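Local coordinates for dTDP-glucose 4,6-dehydratase (PDB 5U4Q), which binds NAD in a Rossmann-type domain and probably uses it to convert a nucleotide sugar such as dTDP-glucose into its 4-keto-6-deoxy derivative, at residues T119-A127 with R232-A240; Y258-S266 with A303-L311. One frame throughout, in Å; residues are numbered along the deposited sequence. Where two conformers were deposited one is given.

Interaction 1: residues T119-A127 with R232-A240; sequences TKVKHLVYA and RVLDVIPQA. With NAD (nicotinamide-adenine-dinucleotide), chain C.
The imidazole of H123 makes the polar part of this contact, using ND1 to donate a hydrogen bond to the backbone O of L234 at 2.9 Å. The N-H...O angle of 168° is nearly straight and the oxygen lies only 3° from the ring plane, although ND1 itself sits above the plane of the carbonyl it reaches. Two further carbonyls gather at H123 CE1: V233 O lies at the ring edge, 3.2 Å from CE1, while V236 O comes in obliquely at 3.1 Å from that same carbon. V233 O also accepts from V236 N. At the other nitrogen, NE2 is hydrogen-bonded to T177 OG1 on the neighbouring strand 176-185.

Apolar contacts flank the ring. I237 CA lies over one face and V125 CG2 over the other, offset toward the rim. P238 crosses the imidazole at about a right angle, its CD 3.4 Å from H123 NE2. Further along the strand, a chi1 of 178° sets V125 CG2 anti to the carbonyl carbon, where it meets L234 CD2 at 3.5 Å and V233 CG1 at 4.2 Å.

In the Rossmann sheet, strand 123-129 thus packs against the end of helix 223-234 and the loop beyond it. The same strand runs on to the cofactor, where A127 CB is 3.4 Å from the ribose O3D of NAD. Gripped at both nitrogens, the imidazole has its flip state fixed; the bond to L234 O places a proton on ND1, and the carbonyl oxygens near CE1 would probably polarise the ring further.

Interaction 2: residues Y258-S266 with A303-L311; sequences YRVYNIGNS and ADTQPLYDL
Y261 and N262 both turn toward segment 303-311, and each has CG anti to its own carbonyl carbon (chi1 -62° and -73°), which brings the amide against the residues leading into helix 306-312 and the phenol ring against the helix itself. N262 ND2 donates to D304 O at 2.9 Å; the N-H...O angle is 166°, and the oxygen lies close to the amide plane. The other end, OD1, is hydrogen-bonded to Y133 OH, so both ends of the amide are held.

The phenol takes three apolar partners from the helix. P307 CB comes to the ring edge, 3.8 Å from CD1 of Y261, whereas L308 CD1 lies over a face, 4.2 Å from Y261 CG. Near the hydroxyl, L311 CD2 approaches obliquely to 3.5 Å from Y261 OH.

This is strand-helix packing on the Rossmann-type sheet: strand 258-263 pairs in parallel with strand 176-185, and the short helix crosses it nearly perpendicularly, with axes 7.5 Å apart. Ahead of the helix, D304 OD1 accepts from Q306 N in an Asx turn. The other methyl of L308, CD2, reaches I263 CG1 at 3.8 Å.

Water also bridges the segments, once between backbones and once through a side chain. One molecule donates to N262 O at 2.9 Å and accepts from L308 N at 3.0 Å. A second links G264 O and S266 N with the hydroxyl of T305, whose CG2 packs near G264 N.

Overall arrangement
Following the chain from the N terminus, four strands of the sheet precede strand 123-129; interaction 1 then closes a loop of 104 residues when helix 223-234 and its following turn come back to that strand. Only then does strand 258-263 begin, and interaction 2 closes a shorter loop of 36 residues at helix 306-312. The two therefore stand in series, neither nested nor crossed, with centres about 16 Å apart. Strand 176-185, paired with both strands, places them in one parallel sheet. The second segments meet directly: V233 CG2 lies 3.5 Å from L308 CD1, and V236 CG1 3.9 Å from L311 CD1, so helix 306-312 also packs on the end of helix 223-234.

Interaction 1: residues T119-A127 with R232-A240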
# COMPACT_ATOMS: atom_id res chain seq x y z
N THR A 119 15.75 -2.38 16.38
CA THR A 119 16.40 -1.55 17.41
C THR A 119 15.41 -1.07 18.48
O THR A 119 15.76 -0.23 19.31
CB THR A 119 17.19 -0.37 16.81
OG1 THR A 119 16.28 0.57 16.22
CG2 THR A 119 18.20 -0.83 15.78
N LYS A 120 14.19 -1.58 18.46
CA LYS A 120 13.19 -1.27 19.48
C LYS A 120 12.95 0.22 19.70
O LYS A 120 12.96 0.73 20.82
CB LYS A 120 13.51 -2.00 20.79
CG LYS A 120 13.45 -3.51 20.61
CD LYS A 120 13.37 -4.24 21.94
CE LYS A 120 13.15 -5.74 21.72
NZ LYS A 120 12.89 -6.47 22.99
N VAL A 121 12.75 0.90 18.59
CA VAL A 121 12.36 2.32 18.61
C VAL A 121 11.05 2.47 19.40
O VAL A 121 10.08 1.71 19.20
CB VAL A 121 12.24 2.86 17.19
CG1 VAL A 121 11.47 4.19 17.14
CG2 VAL A 121 13.63 3.00 16.59
N LYS A 122 11.02 3.44 20.32
CA LYS A 122 9.87 3.58 21.21
C LYS A 122 8.63 4.24 20.62
O LYS A 122 7.54 4.08 21.16
CB LYS A 122 10.28 4.25 22.52
CG LYS A 122 11.25 3.38 23.30
CD LYS A 122 11.45 3.85 24.73
CE LYS A 122 12.22 2.81 25.54
NZ LYS A 122 13.63 2.67 25.10
N HIS A 123 8.81 5.01 19.54
CA HIS A 123 7.67 5.63 18.87
C HIS A 123 8.07 6.03 17.46
O HIS A 123 9.10 6.70 17.27
CB HIS A 123 7.16 6.87 19.61
CG HIS A 123 5.83 7.38 19.14
ND1 HIS A 123 5.36 8.62 19.48
CD2 HIS A 123 4.86 6.80 18.39
CE1 HIS A 123 4.15 8.78 18.96
NE2 HIS A 123 3.84 7.70 18.27
N LEU A 124 7.27 5.60 16.48
CA LEU A 124 7.43 5.99 15.08
C LEU A 124 6.23 6.82 14.70
O LEU A 124 5.09 6.35 14.74
CB LEU A 124 7.43 4.79 14.16
CG LEU A 124 7.35 5.08 12.65
CD1 LEU A 124 8.55 5.87 12.16
CD2 LEU A 124 7.17 3.77 11.91
N VAL A 125 6.50 8.08 14.32
CA VAL A 125 5.50 8.98 13.79
C VAL A 125 5.81 9.11 12.32
O VAL A 125 6.97 9.25 11.95
CB VAL A 125 5.53 10.36 14.48
CG1 VAL A 125 4.50 11.31 13.87
CG2 VAL A 125 5.25 10.21 15.96
N TYR A 126 4.78 9.06 11.46
CA TYR A 126 5.06 9.05 10.02
C TYR A 126 4.00 9.81 9.28
O TYR A 126 2.86 9.92 9.73
CB TYR A 126 5.21 7.59 9.47
CG TYR A 126 3.95 6.79 9.61
CD1 TYR A 126 3.62 6.18 10.81
CD2 TYR A 126 3.03 6.67 8.55
CE1 TYR A 126 2.43 5.48 10.98
CE2 TYR A 126 1.85 5.96 8.70
CZ TYR A 126 1.54 5.39 9.92
OH TYR A 126 0.34 4.72 10.08
N ALA A 127 4.41 10.35 8.13
CA ALA A 127 3.51 11.14 7.30
C ALA A 127 2.62 10.26 6.43
O ALA A 127 3.11 9.44 5.64
CB ALA A 127 4.33 12.06 6.41
N ARG A 232 4.30 17.58 19.89
CA ARG A 232 3.43 17.06 20.99
C ARG A 232 3.08 15.58 20.74
O ARG A 232 3.16 14.76 21.66
CB ARG A 232 2.15 17.88 21.17
CG ARG A 232 2.41 19.28 21.69
CD ARG A 232 1.15 20.05 21.96
NE ARG A 232 1.48 21.42 22.37
CZ ARG A 232 0.76 22.16 23.22
NH1 ARG A 232 -0.33 21.68 23.80
NH2 ARG A 232 1.17 23.40 23.50
N VAL A 233 2.72 15.24 19.50
CA VAL A 233 2.36 13.86 19.17
C VAL A 233 3.52 12.90 19.40
O VAL A 233 3.29 11.77 19.84
CB VAL A 233 1.85 13.72 17.71
CG1 VAL A 233 1.78 12.25 17.26
CG2 VAL A 233 0.50 14.37 17.58
N LEU A 234 4.74 13.32 19.09
CA LEU A 234 5.92 12.47 19.27
C LEU A 234 6.01 11.99 20.72
O LEU A 234 6.51 10.88 20.96
CB LEU A 234 7.22 13.21 18.83
CG LEU A 234 7.60 13.08 17.34
CD1 LEU A 234 8.52 14.21 16.88
CD2 LEU A 234 8.26 11.73 17.06
N ASP A 235 5.50 12.79 21.66
CA ASP A 235 5.53 12.45 23.10
C ASP A 235 4.33 11.66 23.60
O ASP A 235 4.32 11.27 24.77
CB ASP A 235 5.63 13.72 23.98
CG ASP A 235 6.97 14.38 23.96
OD1 ASP A 235 7.98 13.79 23.53
OD2 ASP A 235 7.00 15.54 24.44
N VAL A 236 3.33 11.41 22.74
CA VAL A 236 2.16 10.65 23.15
C VAL A 236 2.31 9.29 22.49
O VAL A 236 2.08 9.15 21.29
CB VAL A 236 0.84 11.33 22.75
CG1 VAL A 236 -0.34 10.46 23.17
CG2 VAL A 236 0.72 12.71 23.41
N ILE A 237 2.70 8.30 23.27
CA ILE A 237 3.00 6.96 22.76
C ILE A 237 1.76 6.05 22.79
O ILE A 237 1.21 5.79 23.87
CB ILE A 237 4.16 6.34 23.55
CG1 ILE A 237 5.40 7.25 23.41
CG2 ILE A 237 4.44 4.92 23.05
CD1 ILE A 237 6.64 6.74 24.10
N PRO A 238 1.29 5.57 21.63
CA PRO A 238 0.11 4.71 21.63
C PRO A 238 0.32 3.44 22.41
O PRO A 238 1.42 2.93 22.45
CB PRO A 238 -0.09 4.38 20.14
CG PRO A 238 0.51 5.55 19.44
CD PRO A 238 1.73 5.85 20.24
N GLN A 239 -0.75 3.00 23.08
CA GLN A 239 -0.72 1.82 23.93
C GLN A 239 -1.65 0.76 23.37
O GLN A 239 -2.62 1.07 22.73
CB GLN A 239 -1.19 2.20 25.32
CG GLN A 239 -0.33 3.26 25.97
CD GLN A 239 1.10 2.79 26.16
OE1 GLN A 239 1.33 1.68 26.65
NE2 GLN A 239 2.06 3.61 25.76
N ALA A 240 -1.34 -0.48 23.69
CA ALA A 240 -2.20 -1.60 23.32
C ALA A 240 -3.55 -1.48 24.06
O ALA A 240 -3.62 -0.89 25.14
CB ALA A 240 -1.53 -2.89 23.69
PA NAD C . 9.63 17.89 0.67
O1A NAD C . 10.01 19.30 0.89
O2A NAD C . 9.70 17.27 -0.71
O5B NAD C . 10.48 17.00 1.72
C5B NAD C . 10.67 15.59 1.61
C4B NAD C . 12.16 15.31 1.63
O4B NAD C . 12.27 13.89 1.46
C3B NAD C . 12.92 15.98 0.49
O3B NAD C . 13.93 16.91 0.92
C2B NAD C . 13.48 14.79 -0.29
O2B NAD C . 14.80 15.02 -0.82
C1B NAD C . 13.42 13.62 0.69
N9A NAD C . 13.30 12.31 0.04
C8A NAD C . 12.41 11.95 -0.91
N7A NAD C . 12.62 10.68 -1.29
C5A NAD C . 13.65 10.22 -0.56
C6A NAD C . 14.40 8.95 -0.51
N6A NAD C . 14.09 7.91 -1.27
N1A NAD C . 15.41 8.89 0.37
C2A NAD C . 15.76 9.92 1.16
N3A NAD C . 15.14 11.11 1.14
C4A NAD C . 14.09 11.29 0.30
O3 NAD C . 8.11 17.60 1.14
PN NAD C . 7.38 17.96 2.53
O1N NAD C . 8.32 18.43 3.56
O2N NAD C . 6.16 18.77 2.10
O5D NAD C . 6.85 16.50 2.89
C5D NAD C . 7.13 15.80 4.10
C4D NAD C . 6.13 14.66 4.17
O4D NAD C . 4.81 15.18 4.42
C3D NAD C . 5.98 13.76 2.95
O3D NAD C . 5.84 12.41 3.41
C2D NAD C . 4.68 14.18 2.31
O2D NAD C . 4.01 13.12 1.60
C1D NAD C . 3.87 14.65 3.50
N1N NAD C . 2.89 15.69 3.14
C2N NAD C . 3.22 16.99 2.99
C3N NAD C . 2.25 17.96 2.66
C7N NAD C . 2.55 19.45 2.47
O7N NAD C . 1.60 20.25 2.34
N7N NAD C . 3.79 19.95 2.39
C4N NAD C . 0.95 17.55 2.44
C5N NAD C . 0.63 16.21 2.59
C6N NAD C . 1.61 15.28 2.91

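Interaction 2: residues Y258-S266 with A303-L311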
# COMPACT_ATOMS: atom_id res chain seq x y z
N TYR A 258 -1.34 1.41 17.67
CA TYR A 258 -1.42 1.98 16.33
C TYR A 258 -2.49 3.04 16.29
O TYR A 258 -3.63 2.82 16.73
CB TYR A 258 -1.80 0.87 15.35
CG TYR A 258 -2.45 1.28 14.02
CD1 TYR A 258 -1.67 1.48 12.87
CD2 TYR A 258 -3.83 1.40 13.89
CE1 TYR A 258 -2.25 1.83 11.67
CE2 TYR A 258 -4.43 1.74 12.67
CZ TYR A 258 -3.63 1.93 11.55
OH TYR A 258 -4.23 2.26 10.35
N ARG A 259 -2.14 4.22 15.77
CA ARG A 259 -3.11 5.31 15.63
C ARG A 259 -2.84 6.11 14.38
O ARG A 259 -1.68 6.26 13.98
CB ARG A 259 -3.04 6.29 16.80
CG ARG A 259 -3.60 5.80 18.12
CD ARG A 259 -5.10 5.62 18.06
NE ARG A 259 -5.61 5.34 19.40
CZ ARG A 259 -5.49 4.17 20.02
NH1 ARG A 259 -5.97 4.02 21.25
NH2 ARG A 259 -4.88 3.16 19.42
N VAL A 260 -3.91 6.65 13.79
CA VAL A 260 -3.83 7.54 12.63
C VAL A 260 -4.72 8.75 12.98
O VAL A 260 -5.82 8.59 13.50
CB VAL A 260 -4.25 6.91 11.28
CG1 VAL A 260 -4.15 7.95 10.18
CG2 VAL A 260 -3.38 5.69 10.97
N TYR A 261 -4.21 9.96 12.73
CA TYR A 261 -4.94 11.19 12.95
C TYR A 261 -4.89 12.11 11.73
O TYR A 261 -3.87 12.19 11.03
CB TYR A 261 -4.32 12.00 14.10
CG TYR A 261 -4.37 11.29 15.42
CD1 TYR A 261 -5.55 11.22 16.18
CD2 TYR A 261 -3.23 10.69 15.94
CE1 TYR A 261 -5.58 10.54 17.38
CE2 TYR A 261 -3.25 10.00 17.14
CZ TYR A 261 -4.43 9.92 17.85
OH TYR A 261 -4.43 9.24 19.05
N ASN A 262 -6.00 12.81 11.48
CA ASN A 262 -5.95 13.95 10.57
C ASN A 262 -5.22 15.10 11.25
O ASN A 262 -5.35 15.31 12.45
CB ASN A 262 -7.34 14.49 10.24
CG ASN A 262 -8.13 13.61 9.31
OD1 ASN A 262 -7.59 12.88 8.48
ND2 ASN A 262 -9.44 13.74 9.39
N ILE A 263 -4.44 15.84 10.48
CA ILE A 263 -3.77 17.04 11.00
C ILE A 263 -4.03 18.16 9.99
O ILE A 263 -3.70 18.03 8.82
CB ILE A 263 -2.29 16.78 11.29
CG1 ILE A 263 -1.64 18.01 11.92
CG2 ILE A 263 -1.53 16.35 10.04
CD1 ILE A 263 -0.22 17.76 12.37
N GLY A 264 -4.62 19.25 10.44
CA GLY A 264 -5.00 20.32 9.51
C GLY A 264 -5.69 21.49 10.19
O GLY A 264 -5.67 21.61 11.41
N ASN A 265 -6.34 22.32 9.39
CA ASN A 265 -6.88 23.61 9.90
C ASN A 265 -8.35 23.74 9.54
O ASN A 265 -8.71 23.77 8.35
CB ASN A 265 -6.04 24.76 9.28
CG ASN A 265 -6.45 26.15 9.75
OD1 ASN A 265 -7.33 26.32 10.61
ND2 ASN A 265 -5.80 27.17 9.19
N SER A 266 -9.18 23.88 10.57
CA SER A 266 -10.64 24.02 10.38
C SER A 266 -11.12 25.42 9.98
O SER A 266 -12.30 25.59 9.71
CB SER A 266 -11.36 23.56 11.66
OG SER A 266 -10.96 24.33 12.80
N ALA A 303 -12.43 18.67 6.87
CA ALA A 303 -11.82 17.56 7.61
C ALA A 303 -12.02 17.68 9.10
O ALA A 303 -12.00 18.80 9.67
CB ALA A 303 -10.33 17.52 7.30
N ASP A 304 -12.19 16.54 9.75
CA ASP A 304 -12.39 16.48 11.20
C ASP A 304 -11.04 16.27 11.92
O ASP A 304 -10.36 15.26 11.72
CB ASP A 304 -13.35 15.32 11.54
CG ASP A 304 -13.63 15.16 13.05
OD1 ASP A 304 -13.15 15.95 13.88
OD2 ASP A 304 -14.38 14.22 13.41
N THR A 305 -10.69 17.23 12.78
CA THR A 305 -9.48 17.13 13.58
C THR A 305 -9.75 17.08 15.09
O THR A 305 -8.84 17.34 15.91
CB THR A 305 -8.50 18.26 13.26
OG1 THR A 305 -9.13 19.52 13.49
CG2 THR A 305 -8.08 18.19 11.81
N GLN A 306 -10.98 16.71 15.49
CA GLN A 306 -11.30 16.54 16.93
C GLN A 306 -10.39 15.53 17.65
O GLN A 306 -10.01 15.75 18.82
CB GLN A 306 -12.80 16.19 17.13
CG GLN A 306 -13.21 15.55 18.47
CD GLN A 306 -13.08 14.02 18.53
OE1 GLN A 306 -13.56 13.30 17.65
NE2 GLN A 306 -12.48 13.51 19.60
N PRO A 307 -10.05 14.40 16.99
CA PRO A 307 -9.24 13.48 17.74
C PRO A 307 -7.88 14.08 18.14
O PRO A 307 -7.43 13.85 19.28
CB PRO A 307 -9.14 12.27 16.81
CG PRO A 307 -10.41 12.30 16.04
CD PRO A 307 -10.68 13.76 15.82
N LEU A 308 -7.25 14.86 17.26
CA LEU A 308 -5.92 15.42 17.60
C LEU A 308 -6.07 16.54 18.64
O LEU A 308 -5.19 16.72 19.50
CB LEU A 308 -5.13 15.84 16.35
CG LEU A 308 -3.62 16.06 16.48
CD1 LEU A 308 -2.91 14.83 17.03
CD2 LEU A 308 -3.01 16.43 15.14
N TYR A 309 -7.21 17.25 18.61
CA TYR A 309 -7.51 18.25 19.64
C TYR A 309 -7.69 17.60 21.00
O TYR A 309 -7.16 18.08 21.98
CB TYR A 309 -8.78 19.10 19.31
CG TYR A 309 -9.14 20.06 20.43
CD1 TYR A 309 -8.46 21.26 20.58
CD2 TYR A 309 -10.13 19.75 21.37
CE1 TYR A 309 -8.76 22.13 21.63
CE2 TYR A 309 -10.43 20.62 22.42
CZ TYR A 309 -9.74 21.81 22.53
OH TYR A 309 -10.02 22.69 23.56
N ASP A 310 -8.45 16.51 21.07
CA ASP A 310 -8.61 15.82 22.34
C ASP A 310 -7.27 15.22 22.80
O ASP A 310 -7.02 15.11 24.00
CB ASP A 310 -9.69 14.74 22.27
CG ASP A 310 -11.08 15.32 21.97
OD1 ASP A 310 -11.28 16.55 22.11
OD2 ASP A 310 -11.98 14.54 21.59
N LEU A 311 -6.38 14.90 21.86
CA LEU A 311 -5.12 14.25 22.23
C LEU A 311 -4.02 15.18 22.77
O LEU A 311 -3.48 14.91 23.85
CB LEU A 311 -4.54 13.45 21.06
CG LEU A 311 -3.43 12.45 21.42
CD1 LEU A 311 -4.01 11.21 22.09
CD2 LEU A 311 -2.67 12.05 20.17
O HOH W 1 -7.46 14.70 14.30
O HOH W 2 -7.71 22.31 12.96